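Local coordinates for putative exported protein (Bordetella pertussis Tohama I, PDB 2PFY) that binds pyroglutamic acid as an extracytoplasmic solute receptor, probably delivering it to a tripartite ATP-independent periplasmic (TRAP) transporter, at residues 1-12 against 34-45; 113-121 against 233-244. One frame throughout, in Å; residues are numbered along the deposited sequence.

Contact 1: residues 1-12 against 34-45; sequences ATSWTMTAEQPD and ALEIKVQSNSTL
CD1 of Leu-35 lies over one face of the Trp-4 indole, 4.0 Å from the centroid of the six-membered ring, a CH-pi contact displaced toward the ring's rim. Ile-37 runs alongside the same tryptophan and points the same way, its CG1 3.5 Å from Trp-4 CD1. The other branch of Ile-37, CG2, anti to the backbone N, turns to the next side chain on this face and packs tightly against CE of Met-6, a selenomethionine, at 3.3 Å. The Met-6 chain leaves its backbone extended (chi1 179°) and bends only at chi3 (-61°), which folds the methyl back onto Ile-37 while SE rests beside Val-39 CG2. On the opposite face Lys-38 curls over the Trp-4 carbonyl, so that CE reaches Ser-3 CB and NZ forms a salt bridge with Glu-36 OE1 (3.1 Å). Between the two faces run regular parallel-strand bonds, such as Trp-4 N to Glu-36 O (2.8 Å). Past the strands, Ser-43 OG donates in the carbonyl plane, on a lone pair of Glu-9 O (2.7 Å), and Ser-41 OG meets Asp-12 OD1 from above the carboxylate plane. Asp-12 also bridges to Arg-21, and Glu-9 to Arg-48 of the ligand pocket. The two strands and helix 15-30 form a beta-alpha-beta unit: the helix packs Phe-23 against Met-6 and Val-27 against Leu-35, and Ile-62 of strand 62-66 touches Trp-4, Met-6 and Ile-37.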
loop_
_atom_site.group_PDB
_atom_site.type_symbol
_atom_site.label_atom_id
_atom_site.label_comp_id
_atom_site.label_asym_id
_atom_site.label_seq_id
_atom_site.Cartn_x
_atom_site.Cartn_y
_atom_site.Cartn_z
ATOM N N ALA A 1 -26.108 -17.002 -11.912
ATOM C CA ALA A 1 -24.805 -16.303 -12.114
ATOM C C ALA A 1 -24.841 -14.923 -11.461
ATOM O O ALA A 1 -25.924 -14.312 -11.323
ATOM C CB ALA A 1 -24.464 -16.201 -13.589
ATOM N N THR A 2 -23.678 -14.465 -11.017
ATOM C CA THR A 2 -23.570 -13.221 -10.281
ATOM C C THR A 2 -22.440 -12.445 -10.938
ATOM O O THR A 2 -21.403 -13.045 -11.241
ATOM C CB THR A 2 -23.237 -13.488 -8.813
ATOM O OG1 THR A 2 -24.278 -14.285 -8.223
ATOM C CG2 THR A 2 -23.133 -12.201 -8.019
ATOM N N SER A 3 -22.670 -11.144 -11.190
ATOM C CA SER A 3 -21.641 -10.198 -11.643
ATOM C C SER A 3 -21.320 -9.225 -10.527
ATOM O O SER A 3 -22.235 -8.609 -9.960
ATOM C CB SER A 3 -22.127 -9.362 -12.831
ATOM O OG SER A 3 -22.796 -10.177 -13.755
ATOM N N TRP A 4 -20.027 -9.036 -10.270
ATOM C CA TRP A 4 -19.501 -8.100 -9.276
ATOM C C TRP A 4 -18.685 -7.069 -10.031
ATOM O O TRP A 4 -17.968 -7.428 -10.980
ATOM C CB TRP A 4 -18.360 -8.796 -8.578
ATOM C CG TRP A 4 -18.384 -9.279 -7.255
ATOM C CD1 TRP A 4 -17.254 -9.533 -6.466
ATOM C CD2 TRP A 4 -19.464 -9.681 -6.517
ATOM N NE1 TRP A 4 -17.614 -10.008 -5.271
ATOM C CE2 TRP A 4 -18.974 -10.129 -5.278
ATOM C CE3 TRP A 4 -20.819 -9.694 -6.746
ATOM C CZ2 TRP A 4 -19.796 -10.572 -4.299
ATOM C CZ3 TRP A 4 -21.585 -10.119 -5.800
ATOM C CH2 TRP A 4 -21.095 -10.555 -4.584
ATOM N N THR A 5 -18.653 -5.841 -9.531
ATOM C CA THR A 5 -17.693 -4.865 -10.020
ATOM C C THR A 5 -16.652 -4.628 -8.944
ATOM O O THR A 5 -16.969 -4.511 -7.755
ATOM C CB THR A 5 -18.377 -3.514 -10.380
ATOM O OG1 THR A 5 -19.338 -3.760 -11.425
ATOM C CG2 THR A 5 -17.321 -2.479 -10.899
HETATM N N MSE A 6 -15.397 -4.592 -9.368
HETATM C CA MSE A 6 -14.311 -4.372 -8.460
HETATM C C MSE A 6 -13.588 -3.068 -8.814
HETATM O O MSE A 6 -13.384 -2.756 -9.995
HETATM C CB MSE A 6 -13.327 -5.547 -8.534
HETATM C CG MSE A 6 -12.095 -5.410 -7.624
HETATM SE SE MSE A 6 -11.085 -7.114 -7.599
HETATM C CE MSE A 6 -12.272 -8.368 -6.914
ATOM N N THR A 7 -13.168 -2.342 -7.787
ATOM C CA THR A 7 -12.282 -1.195 -8.010
ATOM C C THR A 7 -10.865 -1.638 -7.653
ATOM O O THR A 7 -10.650 -2.357 -6.667
ATOM C CB THR A 7 -12.722 0.065 -7.201
ATOM O OG1 THR A 7 -11.801 1.151 -7.450
ATOM C CG2 THR A 7 -12.739 -0.232 -5.667
ATOM N N ALA A 8 -9.897 -1.208 -8.451
ATOM C CA ALA A 8 -8.472 -1.359 -8.135
ATOM C C ALA A 8 -7.825 0.005 -8.250
ATOM O O ALA A 8 -8.168 0.826 -9.133
ATOM C CB ALA A 8 -7.797 -2.346 -9.085
ATOM N N GLU A 9 -6.889 0.251 -7.348
ATOM C CA GLU A 9 -6.285 1.572 -7.152
ATOM C C GLU A 9 -5.342 2.043 -8.295
ATOM O O GLU A 9 -5.360 3.200 -8.729
ATOM C CB GLU A 9 -5.475 1.457 -5.876
ATOM C CG GLU A 9 -5.582 2.573 -4.967
ATOM C CD GLU A 9 -4.695 2.384 -3.779
ATOM O OE1 GLU A 9 -5.176 2.537 -2.656
ATOM O OE2 GLU A 9 -3.502 2.108 -3.975
ATOM N N GLN A 10 -4.527 1.119 -8.773
ATOM C CA GLN A 10 -3.388 1.448 -9.621
ATOM C C GLN A 10 -3.657 1.088 -11.082
ATOM O O GLN A 10 -4.563 0.279 -11.381
ATOM C CB GLN A 10 -2.179 0.692 -9.069
ATOM C CG GLN A 10 -1.869 1.012 -7.575
ATOM C CD GLN A 10 -1.561 2.494 -7.375
ATOM O OE1 GLN A 10 -0.962 3.129 -8.256
ATOM N NE2 GLN A 10 -1.984 3.055 -6.240
ATOM N N PRO A 11 -2.888 1.673 -12.013
ATOM C CA PRO A 11 -3.060 1.372 -13.425
ATOM C C PRO A 11 -2.697 -0.075 -13.779
ATOM O O PRO A 11 -2.124 -0.774 -12.964
ATOM C CB PRO A 11 -2.076 2.349 -14.109
ATOM C CG PRO A 11 -1.059 2.610 -13.102
ATOM C CD PRO A 11 -1.831 2.693 -11.812
ATOM N N ASP A 12 -3.095 -0.512 -14.967
ATOM C CA ASP A 12 -2.848 -1.858 -15.456
ATOM C C ASP A 12 -1.327 -2.173 -15.545
ATOM O O ASP A 12 -0.939 -3.344 -15.479
ATOM C CB ASP A 12 -3.582 -2.026 -16.799
ATOM C CG ASP A 12 -5.099 -2.154 -16.628
ATOM O OD1 ASP A 12 -5.562 -2.440 -15.516
ATOM O OD2 ASP A 12 -5.846 -1.953 -17.603
ATOM N N ALA A 34 -20.034 -18.933 -12.428
ATOM C CA ALA A 34 -21.097 -18.489 -11.507
ATOM C C ALA A 34 -20.812 -17.127 -10.856
ATOM O O ALA A 34 -21.749 -16.436 -10.473
ATOM C CB ALA A 34 -21.390 -19.555 -10.420
ATOM N N LEU A 35 -19.531 -16.757 -10.697
ATOM C CA LEU A 35 -19.214 -15.405 -10.245
ATOM C C LEU A 35 -18.199 -14.771 -11.191
ATOM O O LEU A 35 -17.085 -15.307 -11.398
ATOM C CB LEU A 35 -18.712 -15.386 -8.795
ATOM C CG LEU A 35 -18.279 -14.014 -8.207
ATOM C CD1 LEU A 35 -19.450 -12.991 -8.200
ATOM C CD2 LEU A 35 -17.700 -14.159 -6.794
ATOM N N GLU A 36 -18.588 -13.637 -11.763
ATOM C CA GLU A 36 -17.686 -12.877 -12.646
ATOM C C GLU A 36 -17.390 -11.521 -12.009
ATOM O O GLU A 36 -18.310 -10.774 -11.651
ATOM C CB GLU A 36 -18.276 -12.705 -14.052
ATOM C CG GLU A 36 -17.301 -11.915 -14.964
ATOM C CD GLU A 36 -17.610 -11.996 -16.439
ATOM O OE1 GLU A 36 -18.794 -11.822 -16.787
ATOM O OE2 GLU A 36 -16.643 -12.184 -17.246
ATOM N N ILE A 37 -16.107 -11.226 -11.834
ATOM C CA ILE A 37 -15.711 -9.966 -11.244
ATOM C C ILE A 37 -15.048 -9.150 -12.353
ATOM O O ILE A 37 -14.105 -9.602 -12.965
ATOM C CB ILE A 37 -14.748 -10.166 -10.077
ATOM C CG1 ILE A 37 -15.411 -11.072 -8.995
ATOM C CG2 ILE A 37 -14.291 -8.777 -9.548
ATOM C CD1 ILE A 37 -14.477 -11.538 -7.858
ATOM N N LYS A 38 -15.573 -7.967 -12.614
ATOM C CA LYS A 38 -15.006 -7.066 -13.621
ATOM C C LYS A 38 -14.239 -5.958 -12.896
ATOM O O LYS A 38 -14.792 -5.262 -12.060
ATOM C CB LYS A 38 -16.107 -6.477 -14.514
ATOM C CG LYS A 38 -17.116 -7.492 -15.037
ATOM C CD LYS A 38 -18.489 -7.428 -14.210
ATOM C CE LYS A 38 -19.062 -8.784 -13.931
ATOM N NZ LYS A 38 -19.741 -9.442 -15.125
ATOM N N VAL A 39 -12.959 -5.818 -13.222
ATOM C CA VAL A 39 -12.062 -4.907 -12.522
ATOM C C VAL A 39 -11.974 -3.591 -13.308
ATOM O O VAL A 39 -11.731 -3.584 -14.532
ATOM C CB VAL A 39 -10.640 -5.509 -12.378
ATOM C CG1 VAL A 39 -9.694 -4.484 -11.750
ATOM C CG2 VAL A 39 -10.674 -6.838 -11.547
ATOM N N GLN A 40 -12.210 -2.496 -12.608
ATOM C CA GLN A 40 -11.970 -1.161 -13.141
ATOM C C GLN A 40 -10.828 -0.576 -12.357
ATOM O O GLN A 40 -10.957 -0.263 -11.171
ATOM C CB GLN A 40 -13.229 -0.284 -13.042
ATOM C CG GLN A 40 -14.371 -0.949 -13.832
ATOM C CD GLN A 40 -15.527 -0.041 -14.090
ATOM O OE1 GLN A 40 -15.325 1.094 -14.487
ATOM N NE2 GLN A 40 -16.760 -0.534 -13.881
ATOM N N SER A 41 -9.697 -0.418 -13.033
ATOM C CA SER A 41 -8.487 -0.090 -12.316
ATOM C C SER A 41 -8.191 1.418 -12.404
ATOM O O SER A 41 -9.019 2.220 -12.901
ATOM C CB SER A 41 -7.342 -0.897 -12.901
ATOM O OG SER A 41 -7.155 -0.451 -14.221
ATOM N N ASN A 42 -6.988 1.778 -11.955
ATOM C CA ASN A 42 -6.503 3.158 -11.949
ATOM C C ASN A 42 -7.418 4.148 -11.212
ATOM O O ASN A 42 -7.464 5.349 -11.567
ATOM C CB ASN A 42 -6.245 3.635 -13.375
ATOM C CG ASN A 42 -5.285 4.837 -13.413
ATOM O OD1 ASN A 42 -4.313 4.905 -12.651
ATOM N ND2 ASN A 42 -5.573 5.791 -14.292
ATOM N N SER A 43 -8.123 3.660 -10.180
ATOM C CA SER A 43 -8.938 4.526 -9.326
ATOM C C SER A 43 -9.976 5.344 -10.128
ATOM O O SER A 43 -10.431 6.417 -9.689
ATOM C CB SER A 43 -8.041 5.472 -8.494
ATOM O OG SER A 43 -7.208 4.761 -7.592
ATOM N N THR A 44 -10.387 4.840 -11.283
ATOM C CA THR A 44 -11.369 5.586 -12.085
ATOM C C THR A 44 -12.783 5.510 -11.506
ATOM O O THR A 44 -13.612 6.364 -11.810
ATOM C CB THR A 44 -11.369 5.133 -13.565
ATOM O OG1 THR A 44 -11.608 3.724 -13.620
ATOM C CG2 THR A 44 -10.001 5.379 -14.153
ATOM N N LEU A 45 -13.061 4.478 -10.710
ATOM C CA LEU A 45 -14.375 4.286 -10.122
ATOM C C LEU A 45 -14.412 4.934 -8.731
ATOM O O LEU A 45 -15.265 5.748 -8.430
ATOM C CB LEU A 45 -14.656 2.769 -10.024
ATOM C CG LEU A 45 -16.025 2.179 -9.849
ATOM C CD1 LEU A 45 -17.029 2.980 -10.691
ATOM C CD2 LEU A 45 -15.969 0.687 -10.284
HETATM O O HOH W 1 -22.890 -16.975 -7.656
HETATM O O HOH W 2 -11.349 2.175 -9.805
#

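Contact 2: residues 113-121 against 233-244; sequences VLVYGSPWP and GAKAEIRGWQTA. With PCA (pyroglutamic acid), chain E.
Pro-119 sets its CG-CD edge over one face of the Trp-241 indole, with CD 3.5 Å from the centroid of the five-membered ring and almost on its normal. CG also meets Ala-244 CB at 3.7 Å. A second CH-pi contact lies nearer the start of the helix segment, where Ala-236 CB sits squarely over the centre of the Tyr-116 ring (3.4 Å to the centroid). Tyr-116 holds CG between its backbone N and carbonyl carbon (chi1 78°), laying the ring across the helix. Two glycines allow close approach here: Tyr-116 CB is 3.1 Å from Gly-233 O, and Ser-118 OG 3.3 Å from Gly-240 CA. Segment 113-119, on an outermost strand of the five-stranded sheet, runs nearly parallel to 233-244 of helix 223-257, their axes approaching to 6.7 Å, within the periplasmic solute-binding fold of the DctP (TRAP) family. A classic beta bulge at Val-115 and Tyr-116 faces Val-211 of strand 208-214. Toward the polar edge, Ser-118 OG donates to Gly-117 O. The extended Glu-237 side chain accepts from Gly-117 N through OE1 (2.9 Å, N-H...O 166°), the donor lying above the carboxylate plane, while OE2 is held by Arg-100 in a salt bridge and by Trp-96 NE1.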
loop_
_atom_site.group_PDB
_atom_site.type_symbol
_atom_site.label_atom_id
_atom_site.label_comp_id
_atom_site.label_asym_id
_atom_site.label_seq_id
_atom_site.Cartn_x
_atom_site.Cartn_y
_atom_site.Cartn_z
ATOM N N VAL A 113 -15.485 -7.986 4.409
ATOM C CA VAL A 113 -14.695 -9.211 4.449
ATOM C C VAL A 113 -13.307 -8.941 3.843
ATOM O O VAL A 113 -13.209 -8.455 2.717
ATOM C CB VAL A 113 -15.388 -10.361 3.621
ATOM C CG1 VAL A 113 -14.532 -11.602 3.567
ATOM C CG2 VAL A 113 -16.768 -10.673 4.185
ATOM N N LEU A 114 -12.265 -9.266 4.601
ATOM C CA LEU A 114 -10.891 -9.231 4.125
ATOM C C LEU A 114 -10.664 -10.475 3.288
ATOM O O LEU A 114 -10.730 -11.586 3.793
ATOM C CB LEU A 114 -9.921 -9.137 5.322
ATOM C CG LEU A 114 -8.367 -9.268 5.278
ATOM C CD1 LEU A 114 -7.702 -9.040 3.929
ATOM C CD2 LEU A 114 -7.756 -8.366 6.366
ATOM N N VAL A 115 -10.459 -10.285 1.988
ATOM C CA VAL A 115 -10.276 -11.402 1.084
ATOM C C VAL A 115 -8.778 -11.770 1.009
ATOM O O VAL A 115 -8.395 -12.914 1.320
ATOM C CB VAL A 115 -10.864 -11.099 -0.312
ATOM C CG1 VAL A 115 -10.570 -12.242 -1.286
ATOM C CG2 VAL A 115 -12.396 -10.789 -0.205
ATOM N N TYR A 116 -7.921 -10.830 0.605
ATOM C CA TYR A 116 -6.479 -11.123 0.615
ATOM C C TYR A 116 -5.665 -9.829 0.678
ATOM O O TYR A 116 -6.212 -8.759 0.428
ATOM C CB TYR A 116 -6.071 -12.007 -0.585
ATOM C CG TYR A 116 -5.941 -11.262 -1.919
ATOM C CD1 TYR A 116 -4.747 -10.573 -2.262
ATOM C CD2 TYR A 116 -6.999 -11.249 -2.836
ATOM C CE1 TYR A 116 -4.652 -9.859 -3.502
ATOM C CE2 TYR A 116 -6.901 -10.582 -4.090
ATOM C CZ TYR A 116 -5.714 -9.891 -4.392
ATOM O OH TYR A 116 -5.615 -9.233 -5.583
ATOM N N GLY A 117 -4.376 -9.962 1.034
ATOM C CA GLY A 117 -3.395 -8.879 1.045
ATOM C C GLY A 117 -2.238 -9.141 0.090
ATOM O O GLY A 117 -1.988 -10.282 -0.322
ATOM N N SER A 118 -1.535 -8.075 -0.298
ATOM C CA SER A 118 -0.262 -8.218 -1.011
ATOM C C SER A 118 0.524 -6.973 -0.726
ATOM O O SER A 118 -0.060 -5.912 -0.491
ATOM C CB SER A 118 -0.455 -8.384 -2.524
ATOM O OG SER A 118 -0.997 -9.653 -2.817
ATOM N N PRO A 119 1.864 -7.109 -0.682
ATOM C CA PRO A 119 2.682 -5.950 -0.339
ATOM C C PRO A 119 3.118 -5.146 -1.576
ATOM O O PRO A 119 3.294 -5.695 -2.665
ATOM C CB PRO A 119 3.909 -6.607 0.336
ATOM C CG PRO A 119 4.102 -7.892 -0.477
ATOM C CD PRO A 119 2.675 -8.348 -0.802
ATOM N N TRP A 120 3.242 -3.850 -1.395
ATOM C CA TRP A 120 4.075 -3.012 -2.254
ATOM C C TRP A 120 5.551 -3.360 -1.958
ATOM O O TRP A 120 5.855 -4.009 -0.951
ATOM C CB TRP A 120 3.836 -1.537 -1.887
ATOM C CG TRP A 120 2.543 -1.015 -2.391
ATOM C CD1 TRP A 120 1.330 -0.963 -1.724
ATOM C CD2 TRP A 120 2.327 -0.447 -3.677
ATOM N NE1 TRP A 120 0.384 -0.377 -2.528
ATOM C CE2 TRP A 120 0.971 -0.045 -3.733
ATOM C CE3 TRP A 120 3.158 -0.230 -4.799
ATOM C CZ2 TRP A 120 0.422 0.572 -4.861
ATOM C CZ3 TRP A 120 2.607 0.376 -5.934
ATOM C CH2 TRP A 120 1.252 0.774 -5.948
ATOM N N PRO A 121 6.472 -2.942 -2.849
ATOM C CA PRO A 121 7.882 -3.026 -2.508
ATOM C C PRO A 121 8.243 -1.967 -1.447
ATOM O O PRO A 121 7.413 -1.105 -1.112
ATOM C CB PRO A 121 8.607 -2.778 -3.864
ATOM C CG PRO A 121 7.502 -2.937 -4.948
ATOM C CD PRO A 121 6.265 -2.433 -4.216
ATOM N N GLY A 233 -8.325 -15.950 -3.239
ATOM C CA GLY A 233 -7.661 -14.913 -2.461
ATOM C C GLY A 233 -6.357 -15.410 -1.853
ATOM O O GLY A 233 -5.317 -14.736 -1.922
ATOM N N ALA A 234 -6.405 -16.599 -1.258
ATOM C CA ALA A 234 -5.206 -17.218 -0.681
ATOM C C ALA A 234 -4.087 -17.328 -1.743
ATOM O O ALA A 234 -2.944 -17.011 -1.454
ATOM C CB ALA A 234 -5.567 -18.639 -0.075
ATOM N N LYS A 235 -4.422 -17.786 -2.949
ATOM C CA LYS A 235 -3.477 -17.918 -4.054
ATOM C C LYS A 235 -2.938 -16.544 -4.465
ATOM O O LYS A 235 -1.751 -16.398 -4.786
ATOM C CB LYS A 235 -4.166 -18.574 -5.260
ATOM C CG LYS A 235 -4.188 -20.143 -5.227
ATOM C CD LYS A 235 -4.553 -20.735 -6.620
ATOM C CE LYS A 235 -3.315 -21.043 -7.540
ATOM N NZ LYS A 235 -2.937 -20.013 -8.617
ATOM N N ALA A 236 -3.818 -15.543 -4.459
ATOM C CA ALA A 236 -3.409 -14.157 -4.756
ATOM C C ALA A 236 -2.431 -13.583 -3.726
ATOM O O ALA A 236 -1.493 -12.863 -4.086
ATOM C CB ALA A 236 -4.643 -13.241 -4.921
ATOM N N GLU A 237 -2.641 -13.902 -2.457
ATOM C CA GLU A 237 -1.794 -13.396 -1.400
ATOM C C GLU A 237 -0.375 -13.979 -1.574
ATOM O O GLU A 237 0.630 -13.250 -1.492
ATOM C CB GLU A 237 -2.412 -13.703 -0.019
ATOM C CG GLU A 237 -1.596 -13.210 1.200
ATOM C CD GLU A 237 -2.454 -12.878 2.403
ATOM O OE1 GLU A 237 -3.623 -12.440 2.231
ATOM O OE2 GLU A 237 -1.961 -13.063 3.544
ATOM N N ILE A 238 -0.308 -15.280 -1.844
ATOM C CA ILE A 238 0.978 -15.950 -2.092
ATOM C C ILE A 238 1.658 -15.346 -3.340
ATOM O O ILE A 238 2.844 -14.998 -3.295
ATOM C CB ILE A 238 0.807 -17.499 -2.206
ATOM C CG1 ILE A 238 0.296 -18.075 -0.870
ATOM C CG2 ILE A 238 2.138 -18.173 -2.682
ATOM C CD1 ILE A 238 -0.395 -19.452 -0.995
ATOM N N ARG A 239 0.906 -15.224 -4.431
ATOM C CA ARG A 239 1.413 -14.676 -5.696
ATOM C C ARG A 239 1.924 -13.253 -5.453
ATOM O O ARG A 239 2.978 -12.855 -5.987
ATOM C CB ARG A 239 0.287 -14.698 -6.752
ATOM C CG ARG A 239 0.656 -14.252 -8.150
ATOM C CD ARG A 239 -0.626 -14.093 -9.058
ATOM N NE ARG A 239 -1.439 -15.224 -8.841
ATOM C CZ ARG A 239 -2.723 -15.270 -8.523
ATOM N NH1 ARG A 239 -3.553 -14.217 -8.473
ATOM N NH2 ARG A 239 -3.169 -16.469 -8.315
ATOM N N GLY A 240 1.169 -12.494 -4.655
ATOM C CA GLY A 240 1.487 -11.079 -4.406
ATOM C C GLY A 240 2.820 -10.924 -3.694
ATOM O O GLY A 240 3.664 -10.124 -4.104
ATOM N N TRP A 241 2.986 -11.669 -2.601
ATOM C CA TRP A 241 4.255 -11.718 -1.894
ATOM C C TRP A 241 5.431 -12.196 -2.762
ATOM O O TRP A 241 6.511 -11.609 -2.691
ATOM C CB TRP A 241 4.145 -12.558 -0.593
ATOM C CG TRP A 241 3.488 -11.756 0.484
ATOM C CD1 TRP A 241 2.122 -11.584 0.693
ATOM C CD2 TRP A 241 4.143 -10.945 1.446
ATOM N NE1 TRP A 241 1.921 -10.729 1.739
ATOM C CE2 TRP A 241 3.141 -10.313 2.216
ATOM C CE3 TRP A 241 5.500 -10.677 1.738
ATOM C CZ2 TRP A 241 3.448 -9.455 3.287
ATOM C CZ3 TRP A 241 5.800 -9.813 2.801
ATOM C CH2 TRP A 241 4.784 -9.212 3.552
ATOM N N GLN A 242 5.248 -13.266 -3.535
ATOM C CA GLN A 242 6.333 -13.750 -4.434
ATOM C C GLN A 242 6.728 -12.675 -5.495
ATOM O O GLN A 242 7.907 -12.468 -5.822
ATOM C CB GLN A 242 5.891 -15.009 -5.185
ATOM C CG GLN A 242 5.622 -16.249 -4.328
ATOM C CD GLN A 242 4.983 -17.416 -5.136
ATOM O OE1 GLN A 242 4.544 -17.246 -6.294
ATOM N NE2 GLN A 242 4.951 -18.600 -4.524
ATOM N N THR A 243 5.729 -12.021 -6.055
ATOM C CA THR A 243 5.985 -11.024 -7.109
ATOM C C THR A 243 6.756 -9.820 -6.567
ATOM O O THR A 243 7.725 -9.378 -7.189
ATOM C CB THR A 243 4.648 -10.576 -7.762
ATOM O OG1 THR A 243 4.050 -11.730 -8.355
ATOM C CG2 THR A 243 4.890 -9.536 -8.860
ATOM N N ALA A 244 6.325 -9.301 -5.417
ATOM C CA ALA A 244 7.001 -8.162 -4.786
ATOM C C ALA A 244 8.467 -8.487 -4.538
ATOM O O ALA A 244 9.371 -7.713 -4.944
ATOM C CB ALA A 244 6.299 -7.757 -3.484
HETATM N N PCA E . 2.841 3.152 -4.096
HETATM C CA PCA E . 1.598 3.704 -3.506
HETATM C CB PCA E . 1.565 3.406 -2.028
HETATM C CG PCA E . 2.862 2.724 -1.709
HETATM C CD PCA E . 3.567 2.579 -3.017
HETATM O OE PCA E . 4.630 1.986 -3.164
HETATM C C PCA E . 1.525 5.200 -3.740
HETATM O O PCA E . 0.500 5.870 -3.570
HETATM O OXT PCA E . 2.533 5.770 -4.117
#

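Overall arrangement
Contacts 1 and 2 lie toward opposite edges of one five-stranded mixed sheet, whose outermost strands are 35-40 and 112-119, and their centres are about 17 Å apart. They meet beside the ligand: Gln-10 CG, just past the strand of contact 1, packs 3.5 Å from Trp-120 CH2, just past that of contact 2. The Trp-120 ring carries pyroglutamic acid over one face, with CE3 3.1 Å from the ligand OE, and the Gln-10 side chain is about 5 Å from the ligand. Gln-10 NE2 is hydrogen-bonded to Glu-9 OE2 and to Thr-165, a ligand-binding residue. Both contacts therefore end in loops that border the pocket.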